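Anopheles gambiae adenosine kinase (Anopheles gambiae, PDB 3LOO) catalyses the phosphorylation of adenosine to AMP, using a nucleoside triphosphate such as ATP as the phosphate donor. Local coordinates at residues A[67-72]-A[138-143]; A[101-106]-A[171-176]; A[196-201]-A[226-231]. All coordinates share one frame; numbering follows the deposited sequence.

Contact 1. Residues A[67-72]-A[138-143]; sequences QELIEK and TCAVLV
Leu69 joins helix 64-73 to strand 137-144, its branched end meeting Ala140 and Leu142. Just before it on the helix, Glu68 has its carboxylate OE1 gripped twice, by a salt bridge to Lys47 and a hydrogen bond with Tyr48, which ties this flank of the helix to the end of helix 42-47. Leu69 comes next and makes the contact with both its methyls. With CG anti to the carbonyl carbon (chi1 -64°), the side chain is directed toward the strand and both methyls touch it. Leu69 CD1 sits 3.8 Å from Ala140 CB and 3.7 Å from Leu142 CD2, bridging two residues on the same side of the strand. Leu69 CD2 is pressed harder against Leu142 CD2, at 3.4 Å, closer than usual for two methyls. The two leucine side chains cross at about a right angle, and of Leu142 it is CD2 that meets both methyls of Leu69. This is plain apolar packing of a helix on the small sheet that forms the lid in pfkB-type kinases. Met65 and Tyr66 of the same helix extend the patch over Ala140, while Ile36 of the neighbouring strand 33-39 meets Leu69. Val141, on the other face of the sheet, packs on Ser37 and Leu150.

Contact 2. Residues A[101-106]-A[171-176]; sequences IFFGCV and RAYLQG
Strand 101-106 and helix 171-176, meeting through Ile101 and Tyr173, run with their axes 10.8 Å apart at closest and their directions 128° apart. Ile101 CG1 stands over one face of the Tyr173 ring, while the terminal methyl makes the contact, Ile101 CD1 pressing on Tyr173 CD1 at a tight 3.3 Å. The two side chains meet at about a right angle, the aliphatic arm lying across the aromatic one. Two residues along, Phe103 reaches the helix from the same side of the strand, and Ile101 CG2 covers part of one face of its ring. In the Rossmann-like core of the ribokinase (pfkB) fold, strand 100-107 lies between strands 125-131 and 26-29, and helix 168-176 packs on one face of this sheet; Phe102, pointing to the other face, packs against helix 82-94. Phe103 meets the helix with CZ and CE2: Phe103 CZ comes within 4.1 Å of Tyr173 CB, which lies near the ring plane, and Phe103 CE2 within 4.0 Å of Leu174 CD2. With CG anti to its carbonyl carbon (chi1 -75°), Tyr173 swings its ring along the sheet toward strand 125-131, where Gln127 touches it and Asn125 ND2 makes a weak hydrogen bond with the hydroxyl.

Contact 3. Residues A[196-201]-A[226-231]; sequences SVAKEA and EEIFPY
Ile228 of helix 222-228 and Tyr231 of the 3-10 segment that follows close on Ala198 and Lys199 of helix 187-203. Before them, Glu227 extends its chain to pack on Phe191 and Leu195 of helix 187-203. Its OE2 stays 4.6 Å from Lys199 NZ, too far for a salt bridge, though the opposite charges would favour the approach. Ile228 follows on the buried side. Its CG1 branch is anti to the backbone N (chi1 -158°), which directs the ethyl arm to the other helix and puts CG1 3.9 Å from Ala198 CB; its CD1 lies near the same methyl. A short 3-10 turn then carries the chain round: Tyr231 N donates to Ile228 O at 3.0 Å. This brings Tyr231 up beside Ala198, with their CB atoms 3.7 Å apart and Ala198 O close to Tyr231 CB as well. From here the phenol reaches outward under the chain of Lys199. Lys199 CG lies over one face of the ring, 3.8 Å from its centroid and 20° off the normal, a CH-pi contact; the extended chain goes on toward the hydroxyl, with Lys199 CE 3.6 Å from Tyr231 OH. Pro230 CB lies over the opposite face, offset toward the rim of the ring. Both helices belong to consecutive beta-alpha-beta crossovers of the large sheet, one joining strands 179-183 and 207-211, the other leading from 207-211 to 234-238. Phe208 of the shared middle strand touches both Ala198 and Ile228, beneath the place where the helices meet.

The helices of contacts 2 and 3 lie on the same face of the large sheet, the contact centres about 17 Å apart and their nearest atoms about 4 Å. Arg206 lies between them, hydrogen-bonded to Leu174 O of contact 2 and in a long, weak ion pair with Glu200 from 196-201. Contact 1 belongs to the small lid sheet, its centre about 30 Å from that of contact 2 and 36 Å from that of contact 3. Bis(adenosine)-5'-tetraphosphate binds in the cleft between the lid sheet and the large domain, as in other pfkB-type kinases: Cys139 of contact 1 touches it, and the Ala140 side chain is about 9 Å away. The Phe103 side chain in contact 2 is about 13 Å from this ligand.

Contact 1. Residues A[67-72]-A[138-143]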
ATOM      1  N   GLN A  67     -11.631  -2.856 -21.125  1.00 32.40           N
ATOM      2  CA  GLN A  67     -12.485  -2.156 -22.099  1.00 33.81           C
ATOM      3  C   GLN A  67     -13.969  -2.439 -21.853  1.00 34.31           C
ATOM      4  O   GLN A  67     -14.815  -1.538 -22.010  1.00 35.30           O
ATOM      5  CB  GLN A  67     -12.116  -2.558 -23.520  1.00 34.58           C
ATOM      6  CG  GLN A  67     -12.891  -1.827 -24.599  1.00 39.60           C
ATOM      7  CD  GLN A  67     -12.702  -2.422 -25.990  1.00 46.01           C
ATOM      8  OE1 GLN A  67     -11.755  -3.174 -26.244  1.00 50.04           O
ATOM      9  NE2 GLN A  67     -13.599  -2.074 -26.907  1.00 47.23           N
ATOM     10  N   GLU A  68     -14.286  -3.683 -21.474  1.00 34.07           N
ATOM     11  CA  GLU A  68     -15.650  -4.060 -21.179  1.00 34.40           C
ATOM     12  C   GLU A  68     -16.207  -3.279 -19.994  1.00 34.67           C
ATOM     13  O   GLU A  68     -17.372  -2.838 -20.025  1.00 33.48           O
ATOM     14  CB  GLU A  68     -15.742  -5.569 -20.953  1.00 35.06           C
ATOM     15  CG  GLU A  68     -17.132  -6.068 -20.650  1.00 37.81           C
ATOM     16  CD  GLU A  68     -17.256  -7.590 -20.670  1.00 40.26           C
ATOM     17  OE1 GLU A  68     -16.271  -8.331 -20.961  1.00 40.20           O
ATOM     18  OE2 GLU A  68     -18.367  -8.040 -20.378  1.00 41.11           O
ATOM     19  N   LEU A  69     -15.381  -3.099 -18.950  1.00 34.58           N
ATOM     20  CA  LEU A  69     -15.767  -2.261 -17.807  1.00 35.09           C
ATOM     21  C   LEU A  69     -16.022  -0.810 -18.257  1.00 35.25           C
ATOM     22  O   LEU A  69     -17.002  -0.196 -17.855  1.00 34.38           O
ATOM     23  CB  LEU A  69     -14.697  -2.258 -16.686  1.00 34.20           C
ATOM     24  CG  LEU A  69     -14.409  -3.572 -15.959  1.00 34.62           C
ATOM     25  CD1 LEU A  69     -13.251  -3.382 -14.971  1.00 32.88           C
ATOM     26  CD2 LEU A  69     -15.649  -4.092 -15.255  1.00 35.38           C
ATOM     27  N   ILE A  70     -15.131  -0.279 -19.080  1.00 36.05           N
ATOM     28  CA  ILE A  70     -15.258   1.097 -19.533  1.00 37.96           C
ATOM     29  C   ILE A  70     -16.519   1.225 -20.409  1.00 39.36           C
ATOM     30  O   ILE A  70     -17.398   2.007 -20.096  1.00 40.20           O
ATOM     31  CB  ILE A  70     -13.989   1.552 -20.286  1.00 38.06           C
ATOM     32  CG1 ILE A  70     -12.779   1.585 -19.349  1.00 35.44           C
ATOM     33  CG2 ILE A  70     -14.200   2.921 -20.985  1.00 38.18           C
ATOM     34  CD1 ILE A  70     -11.452   1.304 -20.094  1.00 35.77           C
ATOM     35  N   GLU A  71     -16.624   0.391 -21.443  1.00 40.51           N
ATOM     36  CA  GLU A  71     -17.675   0.509 -22.466  1.00 41.79           C
ATOM     37  C   GLU A  71     -19.063   0.073 -22.035  1.00 41.84           C
ATOM     38  O   GLU A  71     -20.039   0.669 -22.442  1.00 43.96           O
ATOM     39  CB  GLU A  71     -17.284  -0.252 -23.739  1.00 41.09           C
ATOM     40  CG  GLU A  71     -16.324   0.511 -24.630  1.00 43.85           C
ATOM     41  CD  GLU A  71     -15.759  -0.346 -25.754  1.00 47.89           C
ATOM     42  OE1 GLU A  71     -16.308  -1.447 -26.011  1.00 49.38           O
ATOM     43  OE2 GLU A  71     -14.738   0.063 -26.373  1.00 49.75           O
ATOM     44  N   LYS A  72     -19.167  -0.964 -21.226  1.00 41.61           N
ATOM     45  CA  LYS A  72     -20.454  -1.555 -20.948  1.00 41.54           C
ATOM     46  C   LYS A  72     -20.869  -1.440 -19.480  1.00 41.39           C
ATOM     47  O   LYS A  72     -22.030  -1.620 -19.147  1.00 41.55           O
ATOM     48  CB  LYS A  72     -20.443  -3.014 -21.482  1.00 42.04           C
ATOM     49  CG  LYS A  72     -21.212  -4.084 -20.698  1.00 44.38           C
ATOM     50  CD  LYS A  72     -21.215  -5.418 -21.455  1.00 47.44           C
ATOM     51  CE  LYS A  72     -21.776  -6.571 -20.615  1.00 49.64           C
ATOM     52  NZ  LYS A  72     -23.104  -6.242 -19.990  1.00 51.76           N
ATOM     53  N   THR A 138      -3.313  -0.562 -14.629  1.00 23.61           N
ATOM     54  CA  THR A 138      -4.646  -0.280 -14.175  1.00 24.56           C
ATOM     55  C   THR A 138      -5.025  -1.385 -13.204  1.00 25.35           C
ATOM     56  O   THR A 138      -4.384  -2.460 -13.179  1.00 24.96           O
ATOM     57  CB  THR A 138      -5.681  -0.277 -15.350  1.00 24.95           C
ATOM     58  OG1 THR A 138      -5.691  -1.561 -16.010  1.00 26.43           O
ATOM     59  CG2 THR A 138      -5.371   0.809 -16.368  1.00 22.99           C
ATOM     60  N   CYS A 139      -6.072  -1.145 -12.431  1.00 23.13           N
ATOM     61  CA  CYS A 139      -6.580  -2.173 -11.554  1.00 24.53           C
ATOM     62  C   CYS A 139      -8.097  -2.159 -11.667  1.00 24.44           C
ATOM     63  O   CYS A 139      -8.718  -1.137 -11.406  1.00 24.65           O
ATOM     64  CB  CYS A 139      -6.144  -1.932 -10.083  1.00 23.43           C
ATOM     65  SG  CYS A 139      -6.782  -3.200  -8.933  1.00 25.08           S
ATOM     66  N   ALA A 140      -8.672  -3.281 -12.110  1.00 24.99           N
ATOM     67  CA  ALA A 140     -10.112  -3.471 -12.101  1.00 25.03           C
ATOM     68  C   ALA A 140     -10.554  -3.554 -10.661  1.00 26.67           C
ATOM     69  O   ALA A 140      -9.978  -4.328  -9.880  1.00 25.70           O
ATOM     70  CB  ALA A 140     -10.483  -4.781 -12.857  1.00 24.46           C
ATOM     71  N   VAL A 141     -11.564  -2.765 -10.296  1.00 27.69           N
ATOM     72  CA  VAL A 141     -12.156  -2.830  -8.966  1.00 29.26           C
ATOM     73  C   VAL A 141     -13.641  -3.129  -9.171  1.00 32.03           C
ATOM     74  O   VAL A 141     -14.416  -2.240  -9.545  1.00 32.72           O
ATOM     75  CB  VAL A 141     -12.030  -1.488  -8.214  1.00 29.04           C
ATOM     76  CG1 VAL A 141     -12.744  -1.566  -6.865  1.00 30.66           C
ATOM     77  CG2 VAL A 141     -10.558  -1.058  -8.024  1.00 26.15           C
ATOM     78  N   LEU A 142     -14.032  -4.384  -8.971  1.00 33.89           N
ATOM     79  CA  LEU A 142     -15.386  -4.832  -9.277  1.00 35.89           C
ATOM     80  C   LEU A 142     -16.188  -4.932  -8.005  1.00 36.95           C
ATOM     81  O   LEU A 142     -15.817  -5.666  -7.090  1.00 36.94           O
ATOM     82  CB  LEU A 142     -15.347  -6.197  -9.975  1.00 35.64           C
ATOM     83  CG  LEU A 142     -14.425  -6.284 -11.178  1.00 37.80           C
ATOM     84  CD1 LEU A 142     -14.601  -7.602 -11.892  1.00 39.09           C
ATOM     85  CD2 LEU A 142     -14.724  -5.124 -12.117  1.00 39.71           C
ATOM     86  N   VAL A 143     -17.286  -4.188  -7.953  1.00 39.11           N
ATOM     87  CA  VAL A 143     -18.167  -4.185  -6.786  1.00 40.84           C
ATOM     88  C   VAL A 143     -19.395  -5.074  -7.042  1.00 42.63           C
ATOM     89  O   VAL A 143     -20.146  -4.863  -8.008  1.00 42.85           O
ATOM     90  CB  VAL A 143     -18.601  -2.750  -6.437  1.00 41.14           C
ATOM     91  CG1 VAL A 143     -19.681  -2.761  -5.364  1.00 40.53           C
ATOM     92  CG2 VAL A 143     -17.401  -1.936  -6.011  1.00 40.29           C
TER

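Contact 2. Residues A[101-106]-A[171-176]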
ATOM      1  N   ILE A 101       7.871  11.560  -1.245  1.00 22.81           N
ATOM      2  CA  ILE A 101       8.314  11.284  -2.598  1.00 22.92           C
ATOM      3  C   ILE A 101       7.816   9.873  -3.034  1.00 23.04           C
ATOM      4  O   ILE A 101       7.946   8.925  -2.261  1.00 23.70           O
ATOM      5  CB  ILE A 101       9.850  11.290  -2.675  1.00 23.10           C
ATOM      6  CG1 ILE A 101      10.398  12.709  -2.353  1.00 26.19           C
ATOM      7  CG2 ILE A 101      10.308  10.881  -4.069  1.00 20.73           C
ATOM      8  CD1 ILE A 101      11.880  12.666  -2.045  1.00 21.97           C
ATOM      9  N   PHE A 102       7.234   9.768  -4.231  1.00 22.65           N
ATOM     10  CA  PHE A 102       6.784   8.474  -4.762  1.00 22.60           C
ATOM     11  C   PHE A 102       7.651   8.009  -5.945  1.00 22.09           C
ATOM     12  O   PHE A 102       7.841   8.757  -6.906  1.00 22.11           O
ATOM     13  CB  PHE A 102       5.276   8.503  -5.151  1.00 23.03           C
ATOM     14  CG  PHE A 102       4.776   7.164  -5.746  1.00 21.50           C
ATOM     15  CD1 PHE A 102       4.504   6.088  -4.923  1.00 20.73           C
ATOM     16  CD2 PHE A 102       4.628   7.007  -7.091  1.00 22.04           C
ATOM     17  CE1 PHE A 102       4.090   4.843  -5.437  1.00 22.77           C
ATOM     18  CE2 PHE A 102       4.206   5.745  -7.638  1.00 23.71           C
ATOM     19  CZ  PHE A 102       3.939   4.671  -6.791  1.00 20.26           C
ATOM     20  N   PHE A 103       8.152   6.769  -5.876  1.00 21.96           N
ATOM     21  CA  PHE A 103       8.834   6.134  -7.010  1.00 21.63           C
ATOM     22  C   PHE A 103       8.004   4.951  -7.526  1.00 22.22           C
ATOM     23  O   PHE A 103       7.599   4.079  -6.739  1.00 21.18           O
ATOM     24  CB  PHE A 103      10.216   5.578  -6.650  1.00 22.32           C
ATOM     25  CG  PHE A 103      11.249   6.616  -6.278  1.00 25.48           C
ATOM     26  CD1 PHE A 103      11.664   7.584  -7.202  1.00 26.40           C
ATOM     27  CD2 PHE A 103      11.871   6.557  -5.036  1.00 26.68           C
ATOM     28  CE1 PHE A 103      12.647   8.516  -6.880  1.00 26.19           C
ATOM     29  CE2 PHE A 103      12.877   7.489  -4.692  1.00 28.47           C
ATOM     30  CZ  PHE A 103      13.257   8.469  -5.638  1.00 27.01           C
ATOM     31  N   GLY A 104       7.793   4.923  -8.836  1.00 21.71           N
ATOM     32  CA  GLY A 104       7.196   3.773  -9.525  1.00 23.16           C
ATOM     33  C   GLY A 104       7.209   4.105 -11.008  1.00 23.77           C
ATOM     34  O   GLY A 104       7.625   5.213 -11.391  1.00 23.99           O
ATOM     35  N   CYS A 105       6.772   3.153 -11.836  1.00 23.98           N
ATOM     36  CA  CYS A 105       6.823   3.303 -13.298  1.00 24.35           C
ATOM     37  C   CYS A 105       5.457   3.373 -13.976  1.00 23.74           C
ATOM     38  O   CYS A 105       4.550   2.543 -13.713  1.00 22.82           O
ATOM     39  CB  CYS A 105       7.676   2.181 -13.917  1.00 24.51           C
ATOM     40  SG  CYS A 105       8.106   2.451 -15.699  1.00 29.45           S
ATOM     41  N   VAL A 106       5.321   4.362 -14.865  1.00 23.96           N
ATOM     42  CA  VAL A 106       4.076   4.618 -15.588  1.00 23.75           C
ATOM     43  C   VAL A 106       4.402   4.591 -17.077  1.00 25.04           C
ATOM     44  O   VAL A 106       5.585   4.534 -17.461  1.00 24.19           O
ATOM     45  CB  VAL A 106       3.413   5.993 -15.246  1.00 23.89           C
ATOM     46  CG1 VAL A 106       2.908   6.062 -13.775  1.00 24.62           C
ATOM     47  CG2 VAL A 106       4.351   7.175 -15.580  1.00 22.01           C
ATOM     48  N   ARG A 171      19.239   9.348  -6.141  1.00 34.47           N
ATOM     49  CA  ARG A 171      20.042   8.966  -4.979  1.00 35.10           C
ATOM     50  C   ARG A 171      20.112  10.018  -3.875  1.00 32.93           C
ATOM     51  O   ARG A 171      20.165   9.656  -2.703  1.00 33.18           O
ATOM     52  CB  ARG A 171      21.416   8.374  -5.341  1.00 36.12           C
ATOM     53  CG  ARG A 171      22.274   9.210  -6.219  1.00 42.95           C
ATOM     54  CD  ARG A 171      23.177   8.330  -7.131  1.00 52.19           C
ATOM     55  NE  ARG A 171      23.906   7.290  -6.403  1.00 57.74           N
ATOM     56  CZ  ARG A 171      24.992   7.509  -5.658  1.00 61.63           C
ATOM     57  NH1 ARG A 171      25.489   8.739  -5.527  1.00 62.73           N
ATOM     58  NH2 ARG A 171      25.586   6.493  -5.036  1.00 63.32           N
ATOM     59  N   ALA A 172      20.065  11.305  -4.231  1.00 30.63           N
ATOM     60  CA  ALA A 172      19.964  12.354  -3.205  1.00 29.46           C
ATOM     61  C   ALA A 172      18.621  12.228  -2.429  1.00 27.90           C
ATOM     62  O   ALA A 172      18.564  12.402  -1.218  1.00 27.51           O
ATOM     63  CB  ALA A 172      20.119  13.767  -3.838  1.00 28.80           C
ATOM     64  N   TYR A 173      17.559  11.890  -3.145  1.00 27.03           N
ATOM     65  CA  TYR A 173      16.247  11.649  -2.503  1.00 26.85           C
ATOM     66  C   TYR A 173      16.281  10.449  -1.520  1.00 26.28           C
ATOM     67  O   TYR A 173      15.768  10.557  -0.414  1.00 25.14           O
ATOM     68  CB  TYR A 173      15.176  11.407  -3.539  1.00 26.24           C
ATOM     69  CG  TYR A 173      14.675  12.627  -4.290  1.00 27.92           C
ATOM     70  CD1 TYR A 173      14.531  13.874  -3.654  1.00 28.90           C
ATOM     71  CD2 TYR A 173      14.277  12.516  -5.626  1.00 25.94           C
ATOM     72  CE1 TYR A 173      14.030  14.986  -4.359  1.00 28.73           C
ATOM     73  CE2 TYR A 173      13.761  13.613  -6.327  1.00 26.06           C
ATOM     74  CZ  TYR A 173      13.649  14.846  -5.677  1.00 26.89           C
ATOM     75  OH  TYR A 173      13.125  15.921  -6.351  1.00 26.17           O
ATOM     76  N   LEU A 174      16.945   9.358  -1.895  1.00 27.22           N
ATOM     77  CA  LEU A 174      17.097   8.198  -0.987  1.00 28.38           C
ATOM     78  C   LEU A 174      17.960   8.592   0.224  1.00 29.01           C
ATOM     79  O   LEU A 174      17.618   8.287   1.373  1.00 28.04           O
ATOM     80  CB  LEU A 174      17.717   6.994  -1.719  1.00 28.59           C
ATOM     81  CG  LEU A 174      16.806   6.323  -2.758  1.00 29.53           C
ATOM     82  CD1 LEU A 174      17.571   5.160  -3.385  1.00 27.09           C
ATOM     83  CD2 LEU A 174      15.468   5.837  -2.145  1.00 26.89           C
ATOM     84  N   GLN A 175      19.056   9.304  -0.044  1.00 30.30           N
ATOM     85  CA  GLN A 175      19.984   9.712   1.032  1.00 30.80           C
ATOM     86  C   GLN A 175      19.320  10.631   2.025  1.00 30.02           C
ATOM     87  O   GLN A 175      19.595  10.529   3.214  1.00 30.58           O
ATOM     88  CB  GLN A 175      21.229  10.387   0.460  1.00 32.09           C
ATOM     89  CG  GLN A 175      22.176   9.384  -0.177  1.00 37.11           C
ATOM     90  CD  GLN A 175      23.487  10.007  -0.696  1.00 45.09           C
ATOM     91  OE1 GLN A 175      24.151   9.445  -1.581  1.00 46.56           O
ATOM     92  NE2 GLN A 175      23.872  11.151  -0.130  1.00 47.18           N
ATOM     93  N   GLY A 176      18.423  11.500   1.555  1.00 29.07           N
ATOM     94  CA  GLY A 176      17.753  12.476   2.430  1.00 26.76           C
ATOM     95  C   GLY A 176      16.503  12.001   3.138  1.00 26.93           C
ATOM     96  O   GLY A 176      15.957  12.698   4.014  1.00 25.58           O
TER

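Contact 3. Residues A[196-201]-A[226-231]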
ATOM      1  N   SER A 196      17.105  -3.694  -1.306  1.00 28.09           N
ATOM      2  CA  SER A 196      18.265  -2.820  -1.322  1.00 28.83           C
ATOM      3  C   SER A 196      17.967  -1.585  -0.438  1.00 28.05           C
ATOM      4  O   SER A 196      18.761  -1.194   0.405  1.00 28.10           O
ATOM      5  CB  SER A 196      18.519  -2.449  -2.768  1.00 28.64           C
ATOM      6  OG  SER A 196      19.469  -1.449  -2.836  1.00 34.59           O
ATOM      7  N   VAL A 197      16.762  -1.038  -0.559  1.00 27.29           N
ATOM      8  CA  VAL A 197      16.372   0.148   0.219  1.00 25.68           C
ATOM      9  C   VAL A 197      16.244  -0.233   1.683  1.00 26.23           C
ATOM     10  O   VAL A 197      16.674   0.525   2.551  1.00 25.88           O
ATOM     11  CB  VAL A 197      15.082   0.808  -0.363  1.00 25.90           C
ATOM     12  CG1 VAL A 197      14.407   1.758   0.645  1.00 23.82           C
ATOM     13  CG2 VAL A 197      15.414   1.511  -1.658  1.00 24.10           C
ATOM     14  N   ALA A 198      15.700  -1.426   1.966  1.00 25.01           N
ATOM     15  CA  ALA A 198      15.538  -1.892   3.355  1.00 25.33           C
ATOM     16  C   ALA A 198      16.864  -2.107   4.086  1.00 25.72           C
ATOM     17  O   ALA A 198      16.990  -1.757   5.268  1.00 25.81           O
ATOM     18  CB  ALA A 198      14.619  -3.180   3.427  1.00 25.05           C
ATOM     19  N   LYS A 199      17.850  -2.670   3.389  1.00 26.38           N
ATOM     20  CA  LYS A 199      19.183  -2.858   3.970  1.00 27.92           C
ATOM     21  C   LYS A 199      19.902  -1.524   4.275  1.00 28.38           C
ATOM     22  O   LYS A 199      20.532  -1.384   5.325  1.00 28.54           O
ATOM     23  CB  LYS A 199      20.054  -3.709   3.037  1.00 27.17           C
ATOM     24  CG  LYS A 199      19.741  -5.212   3.109  1.00 28.56           C
ATOM     25  CD  LYS A 199      20.553  -5.944   2.050  1.00 30.04           C
ATOM     26  CE  LYS A 199      20.382  -7.460   2.149  1.00 30.93           C
ATOM     27  NZ  LYS A 199      21.049  -8.124   0.955  1.00 34.31           N
ATOM     28  N   GLU A 200      19.798  -0.568   3.357  1.00 29.49           N
ATOM     29  CA  GLU A 200      20.387   0.750   3.557  1.00 30.98           C
ATOM     30  C   GLU A 200      19.698   1.458   4.713  1.00 31.23           C
ATOM     31  O   GLU A 200      20.369   2.113   5.541  1.00 31.53           O
ATOM     32  CB  GLU A 200      20.360   1.579   2.270  1.00 31.75           C
ATOM     33  CG  GLU A 200      20.885   3.052   2.429  1.00 36.24           C
ATOM     34  CD  GLU A 200      22.416   3.173   2.688  1.00 41.61           C
ATOM     35  OE1 GLU A 200      23.116   2.153   2.860  1.00 41.98           O
ATOM     36  OE2 GLU A 200      22.913   4.320   2.712  1.00 43.24           O
ATOM     37  N   ALA A 201      18.372   1.296   4.815  1.00 30.22           N
ATOM     38  CA  ALA A 201      17.647   1.864   5.938  1.00 29.41           C
ATOM     39  C   ALA A 201      18.120   1.306   7.288  1.00 29.85           C
ATOM     40  O   ALA A 201      18.399   2.075   8.228  1.00 29.01           O
ATOM     41  CB  ALA A 201      16.102   1.679   5.777  1.00 28.92           C
ATOM     42  N   GLU A 226      10.639 -13.540   3.823  1.00 30.52           N
ATOM     43  CA  GLU A 226      11.585 -13.980   4.816  1.00 31.09           C
ATOM     44  C   GLU A 226      12.890 -13.188   4.741  1.00 30.90           C
ATOM     45  O   GLU A 226      13.420 -12.812   5.782  1.00 31.88           O
ATOM     46  CB  GLU A 226      11.911 -15.468   4.617  1.00 31.10           C
ATOM     47  CG  GLU A 226      10.814 -16.408   5.062  1.00 37.45           C
ATOM     48  CD  GLU A 226      11.357 -17.809   5.355  1.00 40.86           C
ATOM     49  OE1 GLU A 226      12.040 -18.384   4.474  1.00 42.05           O
ATOM     50  OE2 GLU A 226      11.158 -18.287   6.486  1.00 43.46           O
ATOM     51  N   GLU A 227      13.430 -13.002   3.532  1.00 29.61           N
ATOM     52  CA  GLU A 227      14.687 -12.316   3.371  1.00 29.88           C
ATOM     53  C   GLU A 227      14.610 -10.795   3.777  1.00 29.27           C
ATOM     54  O   GLU A 227      15.578 -10.231   4.309  1.00 28.95           O
ATOM     55  CB  GLU A 227      15.211 -12.462   1.927  1.00 30.35           C
ATOM     56  CG  GLU A 227      16.665 -11.926   1.776  1.00 32.03           C
ATOM     57  CD  GLU A 227      17.254 -12.035   0.376  1.00 34.30           C
ATOM     58  OE1 GLU A 227      16.535 -12.271  -0.608  1.00 37.50           O
ATOM     59  OE2 GLU A 227      18.473 -11.873   0.243  1.00 37.75           O
ATOM     60  N   ILE A 228      13.460 -10.151   3.562  1.00 28.53           N
ATOM     61  CA  ILE A 228      13.334  -8.704   3.857  1.00 27.36           C
ATOM     62  C   ILE A 228      12.892  -8.441   5.310  1.00 27.08           C
ATOM     63  O   ILE A 228      13.151  -7.367   5.861  1.00 27.10           O
ATOM     64  CB  ILE A 228      12.377  -7.978   2.855  1.00 26.40           C
ATOM     65  CG1 ILE A 228      12.681  -6.464   2.808  1.00 26.47           C
ATOM     66  CG2 ILE A 228      10.886  -8.199   3.252  1.00 26.21           C
ATOM     67  CD1 ILE A 228      12.087  -5.736   1.534  1.00 23.13           C
ATOM     68  N   PHE A 229      12.217  -9.408   5.931  1.00 26.43           N
ATOM     69  CA  PHE A 229      11.706  -9.215   7.267  1.00 27.53           C
ATOM     70  C   PHE A 229      12.670  -8.688   8.349  1.00 27.20           C
ATOM     71  O   PHE A 229      12.220  -7.897   9.173  1.00 27.03           O
ATOM     72  CB  PHE A 229      10.973 -10.443   7.798  1.00 28.12           C
ATOM     73  CG  PHE A 229       9.507 -10.459   7.457  1.00 32.58           C
ATOM     74  CD1 PHE A 229       8.858  -9.299   7.068  1.00 33.42           C
ATOM     75  CD2 PHE A 229       8.785 -11.649   7.495  1.00 34.60           C
ATOM     76  CE1 PHE A 229       7.493  -9.318   6.730  1.00 38.83           C
ATOM     77  CE2 PHE A 229       7.417 -11.676   7.179  1.00 36.26           C
ATOM     78  CZ  PHE A 229       6.770 -10.509   6.794  1.00 39.03           C
ATOM     79  N   PRO A 230      13.972  -9.102   8.360  1.00 26.93           N
ATOM     80  CA  PRO A 230      14.887  -8.569   9.393  1.00 26.64           C
ATOM     81  C   PRO A 230      14.992  -7.041   9.357  1.00 25.86           C
ATOM     82  O   PRO A 230      15.310  -6.405  10.346  1.00 24.71           O
ATOM     83  CB  PRO A 230      16.257  -9.198   9.000  1.00 26.47           C
ATOM     84  CG  PRO A 230      15.824 -10.589   8.378  1.00 27.80           C
ATOM     85  CD  PRO A 230      14.642 -10.128   7.515  1.00 27.89           C
ATOM     86  N   TYR A 231      14.720  -6.460   8.193  1.00 26.88           N
ATOM     87  CA  TYR A 231      14.879  -5.032   7.981  1.00 25.71           C
ATOM     88  C   TYR A 231      13.560  -4.309   8.059  1.00 25.73           C
ATOM     89  O   TYR A 231      13.491  -3.109   7.801  1.00 27.06           O
ATOM     90  CB  TYR A 231      15.493  -4.793   6.615  1.00 26.36           C
ATOM     91  CG  TYR A 231      16.685  -5.663   6.347  1.00 27.63           C
ATOM     92  CD1 TYR A 231      17.945  -5.356   6.890  1.00 29.81           C
ATOM     93  CD2 TYR A 231      16.554  -6.838   5.605  1.00 30.52           C
ATOM     94  CE1 TYR A 231      19.055  -6.177   6.650  1.00 28.26           C
ATOM     95  CE2 TYR A 231      17.647  -7.684   5.386  1.00 28.41           C
ATOM     96  CZ  TYR A 231      18.888  -7.343   5.905  1.00 33.08           C
ATOM     97  OH  TYR A 231      19.972  -8.155   5.636  1.00 32.33           O
TER